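PDB 6W1G: 2-oxoadipate dioxygenase/decarboxylase from Pseudomonas putida, which catalyses the iron(II)-dependent conversion of 2-oxoadipate and O2 into (R)-2-hydroxyglutarate and CO2, a decarboxylation coupled to hydroxylation in D-lysine catabolism. Local coordinates for residues Met20-Tyr31 and His223-Thr231. Sequence-based numbering, arbitrary orientation.
With NI (nickel (II) ion), chain B.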
loop_
_atom_site.group_PDB
_atom_site.type_symbol
_atom_site.label_atom_id
_atom_site.label_comp_id
_atom_site.label_asym_id
_atom_site.label_seq_id
_atom_site.Cartn_x
_atom_site.Cartn_y
_atom_site.Cartn_z
ATOM N N MET A 20 -3.887 2.821 14.797
ATOM C CA MET A 20 -4.707 3.355 13.712
ATOM C C MET A 20 -5.883 2.435 13.436
ATOM O O MET A 20 -7.002 2.900 13.213
ATOM C CB MET A 20 -3.869 3.555 12.442
ATOM C CG MET A 20 -2.875 4.731 12.449
ATOM S SD MET A 20 -3.588 6.327 12.032
ATOM C CE MET A 20 -3.636 6.264 10.252
ATOM N N SER A 21 -5.642 1.132 13.417
ATOM C CA SER A 21 -6.711 0.182 13.148
ATOM C C SER A 21 -7.790 0.244 14.213
ATOM O O SER A 21 -8.984 0.243 13.914
ATOM C CB SER A 21 -6.114 -1.218 13.024
ATOM O OG SER A 21 -7.111 -2.145 12.622
ATOM N N LEU A 22 -7.394 0.295 15.475
ATOM C CA LEU A 22 -8.396 0.391 16.529
ATOM C C LEU A 22 -9.181 1.697 16.433
ATOM O O LEU A 22 -10.398 1.718 16.643
ATOM C CB LEU A 22 -7.707 0.270 17.884
ATOM C CG LEU A 22 -7.253 -1.182 18.079
ATOM C CD1 LEU A 22 -6.770 -1.291 19.503
ATOM C CD2 LEU A 22 -8.253 -2.310 17.787
ATOM N N MET A 23 -8.503 2.807 16.152
ATOM C CA MET A 23 -9.193 4.087 16.042
ATOM C C MET A 23 -10.184 4.064 14.887
ATOM O O MET A 23 -11.348 4.483 15.033
ATOM C CB MET A 23 -8.172 5.207 15.815
ATOM C CG MET A 23 -8.803 6.556 15.540
ATOM S SD MET A 23 -7.639 7.910 15.348
ATOM C CE MET A 23 -7.095 7.604 13.670
ATOM N N TYR A 24 -9.747 3.572 13.731
ATOM C CA TYR A 24 -10.592 3.529 12.553
ATOM C C TYR A 24 -11.794 2.616 12.779
ATOM O O TYR A 24 -12.904 2.926 12.341
ATOM C CB TYR A 24 -9.746 3.130 11.330
ATOM C CG TYR A 24 -10.482 3.186 10.024
ATOM C CD1 TYR A 24 -10.918 4.400 9.482
ATOM C CD2 TYR A 24 -10.754 2.042 9.333
ATOM C CE1 TYR A 24 -11.579 4.439 8.285
ATOM C CE2 TYR A 24 -11.453 2.077 8.145
ATOM C CZ TYR A 24 -11.859 3.273 7.623
ATOM O OH TYR A 24 -12.523 3.289 6.438
ATOM N N LYS A 25 -11.580 1.498 13.455
ATOM C CA LYS A 25 -12.687 0.585 13.731
ATOM C C LYS A 25 -13.746 1.265 14.584
ATOM O O LYS A 25 -14.930 1.045 14.370
ATOM C CB LYS A 25 -12.138 -0.662 14.393
ATOM C CG LYS A 25 -13.208 -1.701 14.678
ATOM C CD LYS A 25 -12.617 -2.962 15.281
ATOM C CE LYS A 25 -13.717 -3.841 15.855
ATOM N NZ LYS A 25 -13.274 -5.203 16.274
ATOM N N GLN A 26 -13.349 2.084 15.547
ATOM C CA GLN A 26 -14.302 2.842 16.345
ATOM C C GLN A 26 -15.062 3.846 15.474
ATOM O O GLN A 26 -16.272 4.029 15.640
ATOM C CB GLN A 26 -13.538 3.502 17.493
ATOM C CG GLN A 26 -14.354 4.514 18.269
ATOM C CD GLN A 26 -14.265 5.940 17.693
ATOM O OE1 GLN A 26 -15.284 6.593 17.457
ATOM N NE2 GLN A 26 -13.029 6.422 17.466
ATOM N N GLU A 27 -14.378 4.492 14.570
ATOM C CA GLU A 27 -15.007 5.468 13.689
ATOM C C GLU A 27 -15.921 4.816 12.662
ATOM O O GLU A 27 -16.942 5.404 12.278
ATOM C CB GLU A 27 -13.941 6.287 12.959
ATOM C CG GLU A 27 -13.117 7.198 13.858
ATOM C CD GLU A 27 -12.110 8.058 13.101
ATOM O OE1 GLU A 27 -11.985 7.912 11.873
ATOM O OE2 GLU A 27 -11.468 8.924 13.748
ATOM N N VAL A 28 -15.540 3.647 12.151
ATOM C CA VAL A 28 -16.158 2.999 11.003
ATOM C C VAL A 28 -16.402 1.536 11.362
ATOM O O VAL A 28 -15.585 0.643 11.037
ATOM C CB VAL A 28 -15.286 3.151 9.739
ATOM C CG1 VAL A 28 -15.915 2.510 8.538
ATOM C CG2 VAL A 28 -15.006 4.619 9.459
ATOM N N PRO A 29 -17.543 1.215 11.985
ATOM C CA PRO A 29 -17.754 -0.165 12.480
ATOM C C PRO A 29 -17.667 -1.227 11.401
ATOM O O PRO A 29 -17.243 -2.355 11.694
ATOM C CB PRO A 29 -19.158 -0.094 13.094
ATOM C CG PRO A 29 -19.380 1.273 13.411
ATOM C CD PRO A 29 -18.533 2.155 12.523
ATOM N N LEU A 30 -18.050 -0.925 10.162
ATOM C CA LEU A 30 -18.001 -1.942 9.105
ATOM C C LEU A 30 -16.590 -2.361 8.766
ATOM O O LEU A 30 -16.406 -3.453 8.212
ATOM C CB LEU A 30 -18.806 -1.455 7.882
ATOM C CG LEU A 30 -20.333 -1.623 7.991
ATOM C CD1 LEU A 30 -21.084 -0.848 6.917
ATOM C CD2 LEU A 30 -20.795 -3.096 7.965
ATOM N N TYR A 31 -15.579 -1.553 9.114
ATOM C CA TYR A 31 -14.195 -2.001 9.005
ATOM C C TYR A 31 -13.924 -3.165 9.948
ATOM O O TYR A 31 -13.242 -4.123 9.590
ATOM C CB TYR A 31 -13.253 -0.833 9.251
ATOM C CG TYR A 31 -11.823 -1.227 9.434
ATOM C CD1 TYR A 31 -11.001 -1.517 8.356
ATOM C CD2 TYR A 31 -11.275 -1.257 10.697
ATOM C CE1 TYR A 31 -9.658 -1.802 8.557
ATOM C CE2 TYR A 31 -9.963 -1.553 10.913
ATOM C CZ TYR A 31 -9.138 -1.819 9.839
ATOM O OH TYR A 31 -7.808 -2.151 10.028
ATOM N N HIS A 223 -7.811 13.056 7.530
ATOM C CA HIS A 223 -8.472 11.886 8.084
ATOM C C HIS A 223 -8.225 10.674 7.192
ATOM O O HIS A 223 -7.845 10.782 6.020
ATOM C CB HIS A 223 -9.964 12.141 8.272
ATOM C CG HIS A 223 -10.670 12.669 7.065
ATOM N ND1 HIS A 223 -11.494 13.773 7.128
ATOM C CD2 HIS A 223 -10.680 12.265 5.773
ATOM C CE1 HIS A 223 -11.994 14.018 5.930
ATOM N NE2 HIS A 223 -11.507 13.124 5.087
ATOM N N ILE A 224 -8.457 9.496 7.749
ATOM C CA ILE A 224 -8.171 8.263 7.011
ATOM C C ILE A 224 -9.142 8.170 5.841
ATOM O O ILE A 224 -10.369 8.153 6.016
ATOM C CB ILE A 224 -8.287 7.049 7.939
ATOM C CG1 ILE A 224 -7.200 7.140 9.009
ATOM C CG2 ILE A 224 -8.201 5.767 7.151
ATOM C CD1 ILE A 224 -7.338 6.126 10.106
ATOM N N ASN A 225 -8.619 8.115 4.631
ATOM C CA ASN A 225 -9.458 7.909 3.460
ATOM C C ASN A 225 -9.879 6.457 3.334
ATOM O O ASN A 225 -11.020 6.158 2.922
ATOM C CB ASN A 225 -8.670 8.286 2.212
ATOM C CG ASN A 225 -9.472 8.162 0.959
ATOM O OD1 ASN A 225 -9.188 7.293 0.140
ATOM N ND2 ASN A 225 -10.460 9.021 0.773
ATOM N N HIS A 226 -8.981 5.558 3.680
ATOM C CA HIS A 226 -9.335 4.160 3.918
ATOM C C HIS A 226 -8.157 3.524 4.650
ATOM O O HIS A 226 -7.026 4.022 4.639
ATOM C CB HIS A 226 -9.721 3.405 2.652
ATOM C CG HIS A 226 -8.688 3.440 1.588
ATOM N ND1 HIS A 226 -8.722 4.338 0.548
ATOM C CD2 HIS A 226 -7.571 2.696 1.382
ATOM C CE1 HIS A 226 -7.695 4.139 -0.259
ATOM N NE2 HIS A 226 -6.977 3.136 0.221
ATOM N N LEU A 227 -8.464 2.408 5.297
ATOM C CA LEU A 227 -7.493 1.516 5.900
ATOM C C LEU A 227 -7.803 0.124 5.376
ATOM O O LEU A 227 -8.914 -0.369 5.598
ATOM C CB LEU A 227 -7.666 1.567 7.396
ATOM C CG LEU A 227 -6.592 1.210 8.285
ATOM C CD1 LEU A 227 -5.249 1.544 8.052
ATOM C CD2 LEU A 227 -6.929 1.219 9.705
ATOM N N THR A 228 -6.839 -0.482 4.697
ATOM C CA THR A 228 -7.075 -1.676 3.878
ATOM C C THR A 228 -6.334 -2.855 4.465
ATOM O O THR A 228 -5.088 -2.830 4.528
ATOM C CB THR A 228 -6.574 -1.425 2.453
ATOM O OG1 THR A 228 -7.268 -0.281 1.968
ATOM C CG2 THR A 228 -6.818 -2.630 1.580
ATOM N N PRO A 229 -7.062 -3.891 4.881
ATOM C CA PRO A 229 -6.419 -5.137 5.303
ATOM C C PRO A 229 -6.076 -5.986 4.098
ATOM O O PRO A 229 -6.589 -5.794 2.996
ATOM C CB PRO A 229 -7.484 -5.819 6.164
ATOM C CG PRO A 229 -8.754 -5.375 5.582
ATOM C CD PRO A 229 -8.540 -3.985 5.002
ATOM N N ARG A 230 -5.206 -6.963 4.335
ATOM C CA ARG A 230 -4.735 -7.883 3.318
ATOM C C ARG A 230 -5.434 -9.235 3.441
ATOM O O ARG A 230 -5.390 -9.881 4.492
ATOM C CB ARG A 230 -3.221 -8.099 3.434
ATOM C CG ARG A 230 -2.690 -9.097 2.434
ATOM C CD ARG A 230 -1.189 -9.299 2.586
ATOM N NE ARG A 230 -0.731 -10.339 1.704
ATOM C CZ ARG A 230 0.499 -10.857 1.683
ATOM N NH1 ARG A 230 1.432 -10.428 2.535
ATOM N NH2 ARG A 230 0.803 -11.806 0.822
ATOM N N THR A 231 -6.101 -9.642 2.362
ATOM C CA THR A 231 -6.648 -10.981 2.277
ATOM C C THR A 231 -5.822 -11.837 1.338
ATOM O O THR A 231 -5.236 -11.356 0.381
ATOM C CB THR A 231 -8.122 -10.964 1.826
ATOM O OG1 THR A 231 -8.672 -12.284 1.849
ATOM C CG2 THR A 231 -8.329 -10.415 0.444
HETATM NI NI NI B . -5.715 1.984 -0.909
HETATM O O HOH W 1 -12.950 5.413 5.026
HETATM O O HOH W 2 -11.263 1.710 4.770
HETATM O O HOH W 3 -9.993 8.941 10.389
HETATM O O HOH W 4 -4.464 3.689 -1.317
HETATM O O HOH W 5 -4.535 1.263 -2.409
HETATM O O HOH W 6 -6.574 2.747 -2.880
#
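Leu227 and Ile224 both pack their side chains against Tyr24, with Met20, Met23 and Tyr31 around them. Leu227 CB makes an off-centre CH-pi contact with the Tyr24 ring, 4.1 Å from the centroid, and its CD2 reaches on to Ser21 CA (3.6 Å) and the Tyr31 hydroxyl. Ile224 spreads its two branches: CG2 meets Tyr24 CE1, while CD1 is met by the methyl ends of Met20 and Met23, with Met20 CE at 3.7 Å from it. Bends at chi2 and chi3 (-83° and -81°) bring the Met20 methyl round to this branch.

Strand 226-229 is an outermost strand of the five-stranded mixed sheet, in a family of the glyoxalase clan, and residues 20-27 of helix 9-27 cross it at 115°, the axes 9.9 Å apart at their closest. His226 points its CB away from the helix, and its NE2 binds nickel at 2.0 Å; His70, Glu294 and three waters complete the site, which holds iron(II) in the active enzyme.

No direct hydrogen bond joins the segments; water does so instead. Tyr24 OH is hydrogen-bonded to two waters, each at 2.6 Å; one donates to Asn225 O and the other accepts from Leu227 N. A third bridges Glu27 OE1 and Ile224 N. A leucine in place of Tyr24 would probably break both water links to the backbone on either side of His226 and lose the flat ring packed on Ile224 and Leu227. Within residues 20-31, Ser21 OG and Tyr31 OH share a hydrogen bond of 2.7 Å, which would help to hold the Tyr31 ring beside Leu227. Glu27 also forms a salt bridge with Arg291, whose NH2 hydrogen-bonds Ile224 O.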